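Local coordinates for probable 2-oxoglutarate-dependent dioxygenase At5g05600 (Arabidopsis thaliana, PDB 6LSV), which oxidises the stress hormone jasmonate to 12-hydroxyjasmonate with molecular oxygen, using iron and 2-oxoglutarate, which leaves as succinate and carbon dioxide, at residues S123-E128 with L334-Q339; L133-Y138 with P213-P218; L236-Q241 with A262-I267; D251-V256 with E283-V288. All blocks are in the same frame, centred on the assembly; numbering follows the deposited sequence.

Overall arrangement
From the N terminus, contact 1 opens first, in the loop after strand 120-122, and closes last, at helix 334-339, so the other three contacts all nest within its span. Contact 2 opens a few residues later at 133-138 and closes at 213-218, tying together the ends of two adjacent strands of the large sheet. It is complete before contact 3 opens at 236. Contacts 3 and 4 cross along the chain: 251-256 falls between 236-241 and 262-267, and 283-288 comes after both. They meet through N266 with H284 and I264 with V256, and both touch 2-oxoglutarate. Contact 2 touches contact 1 through S123 and D137, and contact 4 through C215 and V288.

Contact 1 (S123-E128 with L334-Q339); sequences SRLGVE and LFIRTQ. With JAA ({(1R,2R)-3-oxo-2-[(2Z)-pent-2-en-1-yl]cyclopentyl}acetic acid), chain D.
L125 and I336 meet through their branch tips in the wall of the jasmonate pocket, L125 CD2 lying 4.0 Å from I336 CD1. The same L125 CD2 is 3.9 Å from C15, the terminal methyl of the pentenyl chain, while its CD1 branch rests against the I336 carbonyl oxygen. R337 grips the other end of the hormone. It turns its CB away from 123-128, and the chain, extended from CG to NE, brings the edge of the guanidinium to the carboxylate. There NE donates to jasmonate O03 at 2.6 Å, nearly straight at 162°, with a weak second bond from NH2 to the same oxygen; R333 and R208 also hydrogen-bond jasmonate.

Behind this first shell the loop docks on carbonyls of the last helical turn. V127 N donates to T338 O at 3.2 Å, and G126 CA makes a CH···O contact with R337 O at 3.4 Å. The helix end packs closely on G126, where a side chain would run into the backbone of Q339. Y118 OH bonds both G126 N and R337 O. On the loop side, R124 NE reaches back to G126 O. The loop thus joins strand 120-122, at the edge of the large sheet, to helix 334-339 near the C terminus and leads on toward strand 137-144.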
# COMPACT_ATOMS: atom_id res chain seq x y z
N SER A 123 9.99 6.58 9.41
CA SER A 123 9.18 7.80 9.44
C SER A 123 9.19 8.59 8.14
O SER A 123 8.45 9.57 8.04
CB SER A 123 9.65 8.73 10.58
OG SER A 123 9.02 8.38 11.80
N ARG A 124 9.98 8.20 7.14
CA ARG A 124 9.98 8.89 5.87
C ARG A 124 10.25 7.89 4.75
O ARG A 124 10.72 6.77 4.99
CB ARG A 124 11.00 10.04 5.84
CG ARG A 124 12.44 9.58 5.69
CD ARG A 124 13.41 10.75 5.69
NE ARG A 124 13.60 11.30 4.35
CZ ARG A 124 13.98 12.55 4.10
NH1 ARG A 124 14.22 13.39 5.09
NH2 ARG A 124 14.12 12.96 2.84
N LEU A 125 9.96 8.31 3.53
CA LEU A 125 10.18 7.51 2.34
C LEU A 125 10.84 8.40 1.30
O LEU A 125 10.28 9.43 0.91
CB LEU A 125 8.86 6.93 1.82
CG LEU A 125 8.82 6.05 0.57
CD1 LEU A 125 9.80 4.90 0.67
CD2 LEU A 125 7.41 5.53 0.36
N GLY A 126 12.05 8.03 0.88
CA GLY A 126 12.86 8.88 0.04
C GLY A 126 14.02 9.50 0.81
O GLY A 126 14.07 9.50 2.04
N VAL A 127 14.97 10.05 0.05
CA VAL A 127 16.23 10.46 0.64
C VAL A 127 16.62 11.88 0.22
O VAL A 127 17.79 12.25 0.29
CB VAL A 127 17.35 9.46 0.27
CG1 VAL A 127 17.07 8.11 0.90
CG2 VAL A 127 17.48 9.33 -1.24
N GLU A 128 15.64 12.68 -0.21
CA GLU A 128 15.89 14.09 -0.50
C GLU A 128 15.98 14.88 0.80
O GLU A 128 15.12 14.73 1.69
CB GLU A 128 14.79 14.65 -1.40
CG GLU A 128 15.23 15.78 -2.35
CD GLU A 128 16.51 15.47 -3.14
OE1 GLU A 128 17.63 15.67 -2.63
OE2 GLU A 128 16.37 14.99 -4.29
N LEU A 334 12.95 1.26 -6.82
CA LEU A 334 13.90 2.28 -6.37
C LEU A 334 13.40 3.70 -6.61
O LEU A 334 13.88 4.62 -5.95
CB LEU A 334 15.25 2.07 -7.06
CG LEU A 334 16.01 0.85 -6.52
CD1 LEU A 334 17.24 0.54 -7.37
CD2 LEU A 334 16.39 1.07 -5.07
N PHE A 335 12.45 3.89 -7.53
CA PHE A 335 11.91 5.22 -7.77
C PHE A 335 11.26 5.80 -6.52
O PHE A 335 11.60 6.91 -6.09
CB PHE A 335 10.91 5.18 -8.93
CG PHE A 335 11.54 4.93 -10.27
CD1 PHE A 335 12.69 5.60 -10.64
CD2 PHE A 335 10.97 4.02 -11.16
CE1 PHE A 335 13.28 5.37 -11.87
CE2 PHE A 335 11.56 3.79 -12.39
CZ PHE A 335 12.71 4.47 -12.75
N ILE A 336 10.33 5.06 -5.91
CA ILE A 336 9.70 5.55 -4.69
C ILE A 336 10.66 5.44 -3.51
O ILE A 336 10.53 6.18 -2.52
CB ILE A 336 8.38 4.81 -4.41
CG1 ILE A 336 7.41 5.72 -3.67
CG2 ILE A 336 8.62 3.52 -3.63
CD1 ILE A 336 6.07 5.08 -3.34
N ARG A 337 11.64 4.53 -3.57
CA ARG A 337 12.60 4.43 -2.49
C ARG A 337 13.54 5.63 -2.46
O ARG A 337 13.99 6.04 -1.39
CB ARG A 337 13.40 3.13 -2.60
CG ARG A 337 12.71 1.94 -1.96
CD ARG A 337 13.26 0.63 -2.49
NE ARG A 337 12.58 -0.51 -1.89
CZ ARG A 337 13.18 -1.41 -1.12
NH1 ARG A 337 14.47 -1.31 -0.84
NH2 ARG A 337 12.48 -2.42 -0.62
N THR A 338 13.82 6.22 -3.63
CA THR A 338 14.69 7.38 -3.71
C THR A 338 13.94 8.70 -3.63
O THR A 338 14.45 9.66 -3.04
CB THR A 338 15.50 7.33 -5.01
OG1 THR A 338 15.91 5.98 -5.28
CG2 THR A 338 16.73 8.22 -4.92
N GLN A 339 12.73 8.77 -4.19
CA GLN A 339 11.98 10.02 -4.25
C GLN A 339 10.81 10.09 -3.28
O GLN A 339 10.29 11.19 -3.05
CB GLN A 339 11.42 10.24 -5.67
CG GLN A 339 12.47 10.41 -6.74
CD GLN A 339 11.86 10.81 -8.07
OE1 GLN A 339 10.72 10.44 -8.37
NE2 GLN A 339 12.61 11.56 -8.87
O01 JAA D . 7.54 1.66 2.64
O02 JAA D . 8.43 -2.51 -2.08
O03 JAA D . 10.19 -1.29 -2.43
C04 JAA D . 8.18 -0.15 -0.14
C05 JAA D . 7.51 1.20 0.46
C06 JAA D . 9.62 -0.14 0.45
C07 JAA D . 9.60 0.77 1.49
C08 JAA D . 8.05 1.29 1.64
C09 JAA D . 5.93 1.08 0.57
C10 JAA D . 8.23 -0.15 -1.57
C11 JAA D . 5.27 1.51 -0.75
C12 JAA D . 8.99 -1.39 -2.05
C13 JAA D . 4.26 2.36 -0.77
C14 JAA D . 3.70 2.96 0.51
C15 JAA D . 3.65 4.48 0.39

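Contact 2 (L133-Y138 with P213-P218)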
# COMPACT_ATOMS: atom_id res chain seq x y z
N LEU A 133 7.68 16.35 4.42
CA LEU A 133 7.45 15.08 5.10
C LEU A 133 5.97 14.86 5.35
O LEU A 133 5.16 15.80 5.35
CB LEU A 133 8.22 15.02 6.42
CG LEU A 133 9.74 15.15 6.26
CD1 LEU A 133 10.41 15.16 7.62
CD2 LEU A 133 10.27 14.01 5.41
N ASP A 134 5.62 13.60 5.57
CA ASP A 134 4.25 13.20 5.84
C ASP A 134 4.04 12.97 7.33
O ASP A 134 4.98 12.63 8.07
CB ASP A 134 3.88 11.94 5.05
CG ASP A 134 3.79 12.20 3.56
OD1 ASP A 134 3.67 13.37 3.16
OD2 ASP A 134 3.86 11.22 2.79
N TRP A 135 2.80 13.16 7.78
CA TRP A 135 2.46 13.05 9.20
C TRP A 135 2.13 11.60 9.54
O TRP A 135 1.00 11.24 9.86
CB TRP A 135 1.31 13.98 9.55
CG TRP A 135 1.20 14.25 11.02
CD1 TRP A 135 0.34 13.67 11.91
CD2 TRP A 135 1.99 15.18 11.78
NE1 TRP A 135 0.55 14.17 13.17
CE2 TRP A 135 1.56 15.10 13.11
CE3 TRP A 135 3.03 16.06 11.45
CZ2 TRP A 135 2.12 15.88 14.13
CZ3 TRP A 135 3.58 16.83 12.46
CH2 TRP A 135 3.13 16.73 13.78
N SER A 136 3.16 10.76 9.48
CA SER A 136 2.96 9.35 9.81
C SER A 136 4.30 8.70 10.12
O SER A 136 5.34 9.09 9.58
CB SER A 136 2.28 8.59 8.67
OG SER A 136 2.83 8.95 7.41
N ASP A 137 4.24 7.71 11.00
CA ASP A 137 5.29 6.72 11.19
C ASP A 137 4.80 5.41 10.60
O ASP A 137 3.61 5.21 10.37
CB ASP A 137 5.63 6.55 12.68
CG ASP A 137 6.09 7.84 13.33
OD1 ASP A 137 6.72 8.67 12.64
OD2 ASP A 137 5.80 8.03 14.53
N TYR A 138 5.74 4.49 10.35
CA TYR A 138 5.35 3.24 9.73
C TYR A 138 6.35 2.15 10.11
O TYR A 138 7.45 2.42 10.60
CB TYR A 138 5.26 3.38 8.20
CG TYR A 138 6.60 3.60 7.53
CD1 TYR A 138 7.37 2.53 7.10
CD2 TYR A 138 7.09 4.89 7.33
CE1 TYR A 138 8.59 2.73 6.49
CE2 TYR A 138 8.31 5.10 6.72
CZ TYR A 138 9.06 4.02 6.30
OH TYR A 138 10.28 4.21 5.70
N PRO A 213 -0.62 9.66 13.82
CA PRO A 213 -0.98 10.28 15.11
C PRO A 213 -1.82 11.53 14.93
O PRO A 213 -2.09 11.93 13.79
CB PRO A 213 0.38 10.60 15.73
CG PRO A 213 1.39 9.80 14.95
CD PRO A 213 0.83 9.73 13.57
N LYS A 214 -2.25 12.16 16.01
CA LYS A 214 -3.04 13.37 15.87
C LYS A 214 -2.14 14.51 15.39
O LYS A 214 -0.94 14.55 15.68
CB LYS A 214 -3.75 13.73 17.18
CG LYS A 214 -4.63 12.62 17.78
CD LYS A 214 -4.87 12.85 19.25
CE LYS A 214 -3.62 13.15 20.03
NZ LYS A 214 -2.33 12.47 19.71
N CYS A 215 -2.73 15.42 14.61
CA CYS A 215 -1.98 16.48 13.97
C CYS A 215 -2.54 17.83 14.39
O CYS A 215 -3.75 18.04 14.32
CB CYS A 215 -2.03 16.34 12.44
SG CYS A 215 -1.10 17.60 11.56
N PRO A 216 -1.69 18.77 14.85
CA PRO A 216 -2.23 20.04 15.36
C PRO A 216 -2.91 20.89 14.30
O PRO A 216 -3.83 21.64 14.64
CB PRO A 216 -0.98 20.73 15.93
CG PRO A 216 0.17 20.08 15.23
CD PRO A 216 -0.23 18.67 14.97
N ARG A 217 -2.50 20.80 13.04
CA ARG A 217 -3.12 21.55 11.95
C ARG A 217 -3.27 20.63 10.74
O ARG A 217 -2.54 20.76 9.74
CB ARG A 217 -2.30 22.80 11.60
CG ARG A 217 -2.04 23.74 12.77
CD ARG A 217 -3.15 24.76 12.93
NE ARG A 217 -3.63 25.24 11.63
CZ ARG A 217 -3.25 26.38 11.07
NH1 ARG A 217 -2.38 27.17 11.69
NH2 ARG A 217 -3.73 26.74 9.89
N PRO A 218 -4.23 19.70 10.78
CA PRO A 218 -4.31 18.68 9.72
C PRO A 218 -4.73 19.23 8.37
O PRO A 218 -4.52 18.55 7.36
CB PRO A 218 -5.34 17.69 10.26
CG PRO A 218 -6.20 18.53 11.14
CD PRO A 218 -5.29 19.53 11.79
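The indole of W135 lies under the side chain of C215 in a cysteine sulfur-aromatic contact, set where two neighbouring strands of the large sheet meet their flanking loops. C215 SG sits 3.9 Å from the centroid of the five-membered ring and only 8° from its normal. CB of the same residue is over the ring too, in a CH-pi contact of 3.7 Å. With SG anti to the backbone N of C215 (chi1 -179°), the thiol is laid across the indole, near the bond shared by its two rings.

The prolines extend this apolar centre. P216 CD approaches the six-membered ring obliquely, 3.7 Å from W135 CZ2, and P213 CD packs more loosely by W135 CD1. Beyond them, V10 and L13 of helix 10-15 and L21 of the following loop also touch the indole, so the N-terminal segment takes part in burying it.

In the backbone, W135 is the centre of an inverse gamma turn just before strand 137-144, whereas P213 directly follows strand 204-212. The two strands are antiparallel neighbours, and the contact joins them past the end of their pairing. S136 turns its CB away from 213-218, and its hydroxyl bonds G223 O instead; its side chain also packs on Y212, a 2-oxoglutarate-binding residue. At the polar edge of the indole, the pyrrole N-H finds a backbone acceptor: W135 NE1 donates to K214 O at 2.9 Å, reaching that oxygen from well above its carbonyl plane.

Contact 3 (L236-Q241 with A262-I267). With AKG (2-oxoglutaric acid), chain C.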
# COMPACT_ATOMS: atom_id res chain seq x y z
N LEU A 236 -5.43 -3.73 1.47
CA LEU A 236 -5.39 -2.67 2.46
C LEU A 236 -6.46 -2.91 3.52
O LEU A 236 -7.64 -3.09 3.19
CB LEU A 236 -5.60 -1.31 1.80
CG LEU A 236 -5.65 -0.02 2.62
CD1 LEU A 236 -4.39 0.16 3.45
CD2 LEU A 236 -5.86 1.18 1.70
N LEU A 237 -6.04 -2.92 4.79
CA LEU A 237 -6.97 -2.96 5.91
C LEU A 237 -6.98 -1.58 6.54
O LEU A 237 -6.15 -1.28 7.41
CB LEU A 237 -6.58 -4.03 6.94
CG LEU A 237 -7.54 -4.16 8.12
CD1 LEU A 237 -8.98 -4.23 7.64
CD2 LEU A 237 -7.20 -5.37 8.98
N PRO A 238 -7.87 -0.69 6.13
CA PRO A 238 -7.88 0.66 6.69
C PRO A 238 -8.46 0.67 8.09
O PRO A 238 -9.15 -0.26 8.52
CB PRO A 238 -8.77 1.45 5.72
CG PRO A 238 -9.68 0.42 5.12
CD PRO A 238 -8.93 -0.89 5.11
N ASP A 239 -8.16 1.75 8.81
CA ASP A 239 -8.59 1.89 10.19
C ASP A 239 -10.11 1.76 10.28
O ASP A 239 -10.85 2.50 9.63
CB ASP A 239 -8.13 3.23 10.76
CG ASP A 239 -8.27 3.30 12.27
OD1 ASP A 239 -9.41 3.48 12.75
OD2 ASP A 239 -7.24 3.16 12.97
N ASP A 240 -10.57 0.81 11.09
CA ASP A 240 -11.98 0.47 11.18
C ASP A 240 -12.83 1.54 11.84
O ASP A 240 -14.05 1.36 11.91
CB ASP A 240 -12.15 -0.84 11.94
CG ASP A 240 -11.98 -0.67 13.44
OD1 ASP A 240 -10.97 -0.07 13.86
OD2 ASP A 240 -12.87 -1.11 14.19
N GLN A 241 -12.24 2.63 12.34
CA GLN A 241 -13.02 3.60 13.11
C GLN A 241 -12.88 5.02 12.57
O GLN A 241 -13.79 5.83 12.72
CB GLN A 241 -12.59 3.57 14.58
CG GLN A 241 -12.97 2.30 15.33
CD GLN A 241 -14.47 2.16 15.54
OE1 GLN A 241 -15.14 1.42 14.83
NE2 GLN A 241 -15.00 2.88 16.53
N ALA A 262 -14.06 -5.79 5.81
CA ALA A 262 -13.73 -5.87 4.40
C ALA A 262 -12.29 -5.40 4.18
O ALA A 262 -11.71 -4.70 5.01
CB ALA A 262 -14.69 -5.02 3.57
N PHE A 263 -11.72 -5.83 3.06
CA PHE A 263 -10.46 -5.30 2.58
C PHE A 263 -10.72 -4.39 1.38
O PHE A 263 -11.77 -4.46 0.74
CB PHE A 263 -9.50 -6.42 2.15
CG PHE A 263 -8.97 -7.23 3.29
CD1 PHE A 263 -8.05 -6.69 4.18
CD2 PHE A 263 -9.36 -8.55 3.45
CE1 PHE A 263 -7.55 -7.45 5.21
CE2 PHE A 263 -8.86 -9.32 4.49
CZ PHE A 263 -7.95 -8.76 5.37
N ILE A 264 -9.75 -3.54 1.10
CA ILE A 264 -9.71 -2.79 -0.15
C ILE A 264 -8.57 -3.35 -0.98
O ILE A 264 -7.43 -3.46 -0.49
CB ILE A 264 -9.56 -1.28 0.08
CG1 ILE A 264 -10.86 -0.70 0.64
CG2 ILE A 264 -9.19 -0.58 -1.22
CD1 ILE A 264 -10.71 0.64 1.32
N VAL A 265 -8.87 -3.76 -2.20
CA VAL A 265 -7.89 -4.32 -3.12
C VAL A 265 -7.44 -3.21 -4.05
O VAL A 265 -8.26 -2.64 -4.79
CB VAL A 265 -8.46 -5.52 -3.90
CG1 VAL A 265 -7.39 -6.17 -4.75
CG2 VAL A 265 -9.07 -6.53 -2.94
N ASN A 266 -6.16 -2.87 -4.01
CA ASN A 266 -5.60 -1.82 -4.85
C ASN A 266 -4.83 -2.45 -6.00
O ASN A 266 -3.96 -3.31 -5.77
CB ASN A 266 -4.66 -0.91 -4.05
CG ASN A 266 -5.41 0.06 -3.15
OD1 ASN A 266 -6.62 0.26 -3.30
ND2 ASN A 266 -4.70 0.68 -2.22
N ILE A 267 -5.15 -2.04 -7.22
CA ILE A 267 -4.30 -2.35 -8.36
C ILE A 267 -2.99 -1.58 -8.21
O ILE A 267 -3.00 -0.37 -7.98
CB ILE A 267 -5.00 -2.01 -9.68
CG1 ILE A 267 -6.30 -2.81 -9.84
CG2 ILE A 267 -4.06 -2.22 -10.86
CD1 ILE A 267 -6.08 -4.29 -10.10
C1 AKG C . -0.62 2.66 2.02
O1 AKG C . -0.74 1.87 1.05
O2 AKG C . 0.46 2.69 2.66
C2 AKG C . -1.79 3.59 2.38
O5 AKG C . -2.15 4.39 1.58
C3 AKG C . -2.50 3.52 3.74
C4 AKG C . -3.99 3.80 3.54
C5 AKG C . -4.67 4.18 4.86
O3 AKG C . -5.88 3.92 5.06
O4 AKG C . -3.99 4.75 5.75
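L236 and I264 form an antiparallel hydrogen-bonded pair, joining strands 233-237 and 263-267 in the double-stranded beta-helix core of this 2-oxoglutarate oxygenase. L236 N donates to I264 O at 2.8 Å and I264 N returns a bond to L236 O at 3.0 Å. Past L237 the first strand ends and P238 leads the chain into a turn.

The side chains of L236 and I264 share one face of the sheet, the one turned to the cosubstrate. L236 has CG anti to its backbone N (chi1 178°), which sends both methyl branches to the aliphatic part of 2-oxoglutarate; CD1 comes within 3.7 Å of C4. CD2 touches C4 as well and lies beside the amide of N266, whose side chain in turn packs on the iron ligands H284 and D229. P238 bridges pocket and sheet, with CB near the distal carboxylate oxygen O3 and CG 3.9 Å from I264 CD1. N210 and R294 supply hydrogen bonds to the ligand.

L237 and F263 pack together on M90 of helix 87-102 and Y168 of helix 161-186. The phenyl ring presents its edge to the neighbouring strand, F263 CE1 being 4.0 Å from L237 CB, and the L236 carbonyl oxygen also lies near the ring plane. The turn beyond P238 is held by D239, which bonds V295 N through OD2 and closes an Asx turn with OD1, the acceptor for Q241 N at 3.0 Å.

Contact 4 (D251-V256 with E283-V288); sequences DTWITV and EHRVIV. With AKG (2-oxoglutaric acid), chain C.
The guanidinium of R285 lies flat on the indole of W253, a parallel cation-pi stack with planes 3° apart and CZ 3.5 Å from the centroid of the five-membered ring. It spans the two outer strands of the three-stranded antiparallel sheet, 253-255 and 284-286, which flank strand 245-248 within the double-stranded beta-helix fold. The aliphatic part of the arginine continues the stack: R285 CD stands 3.5 Å from the centroid of the six-membered ring, almost on its normal. Because the chain is extended from CG to NE, it can follow the whole length of the indole. NH1 lies over W253 NE1; as both are donors, the contact is stacking and not a hydrogen bond.

Q246 OE1, from the central strand, accepts from R285 NE, which helps to orient the guanidinium, and the Q246 amide nitrogen bonds T255 OG1. T255 in turn brushes I287 CD1. At the far end of the indole, E283 CG lies 4.1 Å from W253 CH2, while the E283 carboxylate forms a salt bridge with R248.

Facing away from W253, the intervening residues H284 and V286 look into the active site. H284 completes the facial triad of iron ligands with H227 and D229, its ring meeting that of H227 edge-to-face. One strand therefore carries the tryptophan stack on one side and the metal and cosubstrate on the other. V286 CG2 approaches 2-oxoglutarate O4 to 3.4 Å, and H284 CD2 points its ring edge at the keto oxygen O5, 3.2 Å away.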
# COMPACT_ATOMS: atom_id res chain seq x y z
N ASP A 251 -9.06 14.18 -10.77
CA ASP A 251 -8.79 15.41 -10.03
C ASP A 251 -9.74 15.64 -8.86
O ASP A 251 -9.87 16.77 -8.39
CB ASP A 251 -8.80 16.64 -10.95
CG ASP A 251 -7.69 16.61 -11.98
OD1 ASP A 251 -6.64 15.99 -11.71
OD2 ASP A 251 -7.86 17.22 -13.06
N THR A 252 -10.42 14.60 -8.37
CA THR A 252 -11.29 14.71 -7.21
C THR A 252 -10.80 13.75 -6.13
O THR A 252 -10.63 12.56 -6.39
CB THR A 252 -12.75 14.41 -7.57
OG1 THR A 252 -13.22 15.36 -8.53
CG2 THR A 252 -13.63 14.48 -6.33
N TRP A 253 -10.56 14.28 -4.93
CA TRP A 253 -10.12 13.46 -3.81
C TRP A 253 -11.34 13.02 -3.00
O TRP A 253 -12.06 13.86 -2.47
CB TRP A 253 -9.11 14.21 -2.95
CG TRP A 253 -7.75 14.25 -3.58
CD1 TRP A 253 -7.14 15.32 -4.18
CD2 TRP A 253 -6.82 13.16 -3.68
NE1 TRP A 253 -5.90 14.96 -4.64
CE2 TRP A 253 -5.68 13.64 -4.35
CE3 TRP A 253 -6.85 11.82 -3.28
CZ2 TRP A 253 -4.58 12.83 -4.62
CZ3 TRP A 253 -5.76 11.02 -3.55
CH2 TRP A 253 -4.64 11.53 -4.21
N ILE A 254 -11.55 11.71 -2.93
CA ILE A 254 -12.76 11.13 -2.35
C ILE A 254 -12.37 10.33 -1.12
O ILE A 254 -11.52 9.44 -1.20
CB ILE A 254 -13.49 10.25 -3.37
CG1 ILE A 254 -13.81 11.06 -4.63
CG2 ILE A 254 -14.76 9.68 -2.77
CD1 ILE A 254 -13.90 10.22 -5.88
N THR A 255 -12.99 10.64 0.02
CA THR A 255 -12.71 9.94 1.26
C THR A 255 -13.50 8.64 1.32
O THR A 255 -14.71 8.62 1.08
CB THR A 255 -13.05 10.83 2.46
OG1 THR A 255 -12.44 12.11 2.30
CG2 THR A 255 -12.55 10.19 3.75
N VAL A 256 -12.81 7.55 1.67
CA VAL A 256 -13.36 6.21 1.62
C VAL A 256 -13.88 5.83 3.00
O VAL A 256 -13.13 5.85 3.98
CB VAL A 256 -12.31 5.20 1.14
CG1 VAL A 256 -12.76 3.77 1.42
CG2 VAL A 256 -12.02 5.39 -0.34
N GLU A 283 -4.58 5.92 -7.38
CA GLU A 283 -3.78 6.91 -6.69
C GLU A 283 -4.49 7.28 -5.39
O GLU A 283 -5.67 7.65 -5.41
CB GLU A 283 -3.58 8.15 -7.56
CG GLU A 283 -2.70 9.22 -6.95
CD GLU A 283 -2.49 10.40 -7.88
OE1 GLU A 283 -3.24 10.53 -8.87
OE2 GLU A 283 -1.57 11.20 -7.62
N HIS A 284 -3.78 7.17 -4.27
CA HIS A 284 -4.40 7.43 -2.98
C HIS A 284 -3.48 8.28 -2.11
O HIS A 284 -2.29 8.46 -2.39
CB HIS A 284 -4.78 6.13 -2.25
CG HIS A 284 -3.78 5.04 -2.41
ND1 HIS A 284 -3.66 4.29 -3.57
CD2 HIS A 284 -2.85 4.54 -1.56
CE1 HIS A 284 -2.70 3.40 -3.43
NE2 HIS A 284 -2.19 3.53 -2.22
N ARG A 285 -4.07 8.82 -1.05
CA ARG A 285 -3.39 9.64 -0.06
C ARG A 285 -4.16 9.51 1.24
O ARG A 285 -5.33 9.10 1.25
CB ARG A 285 -3.28 11.10 -0.51
CG ARG A 285 -4.59 11.86 -0.37
CD ARG A 285 -4.46 13.31 -0.80
NE ARG A 285 -5.66 14.07 -0.47
CZ ARG A 285 -5.87 15.34 -0.82
NH1 ARG A 285 -4.96 16.00 -1.52
NH2 ARG A 285 -7.00 15.94 -0.47
N VAL A 286 -3.52 9.87 2.35
CA VAL A 286 -4.14 9.81 3.66
C VAL A 286 -4.17 11.21 4.24
O VAL A 286 -3.17 11.93 4.21
CB VAL A 286 -3.39 8.84 4.61
CG1 VAL A 286 -4.20 8.61 5.87
CG2 VAL A 286 -3.12 7.52 3.91
N ILE A 287 -5.33 11.61 4.76
CA ILE A 287 -5.46 12.84 5.51
C ILE A 287 -5.49 12.48 6.98
O ILE A 287 -5.82 11.35 7.37
CB ILE A 287 -6.72 13.64 5.10
CG1 ILE A 287 -7.99 12.86 5.41
CG2 ILE A 287 -6.66 14.02 3.63
CD1 ILE A 287 -9.26 13.55 4.96
N VAL A 288 -5.12 13.44 7.82
CA VAL A 288 -5.06 13.22 9.27
C VAL A 288 -6.03 14.19 9.93
O VAL A 288 -6.66 15.01 9.25
CB VAL A 288 -3.63 13.39 9.80
CG1 VAL A 288 -2.79 12.18 9.46
CG2 VAL A 288 -2.99 14.64 9.22
C1 AKG C . -0.62 2.66 2.02
O1 AKG C . -0.74 1.87 1.05
O2 AKG C . 0.46 2.69 2.66
C2 AKG C . -1.79 3.59 2.38
O5 AKG C . -2.15 4.39 1.58
C3 AKG C . -2.50 3.52 3.74
C4 AKG C . -3.99 3.80 3.54
C5 AKG C . -4.67 4.18 4.86
O3 AKG C . -5.88 3.92 5.06
O4 AKG C . -3.99 4.75 5.75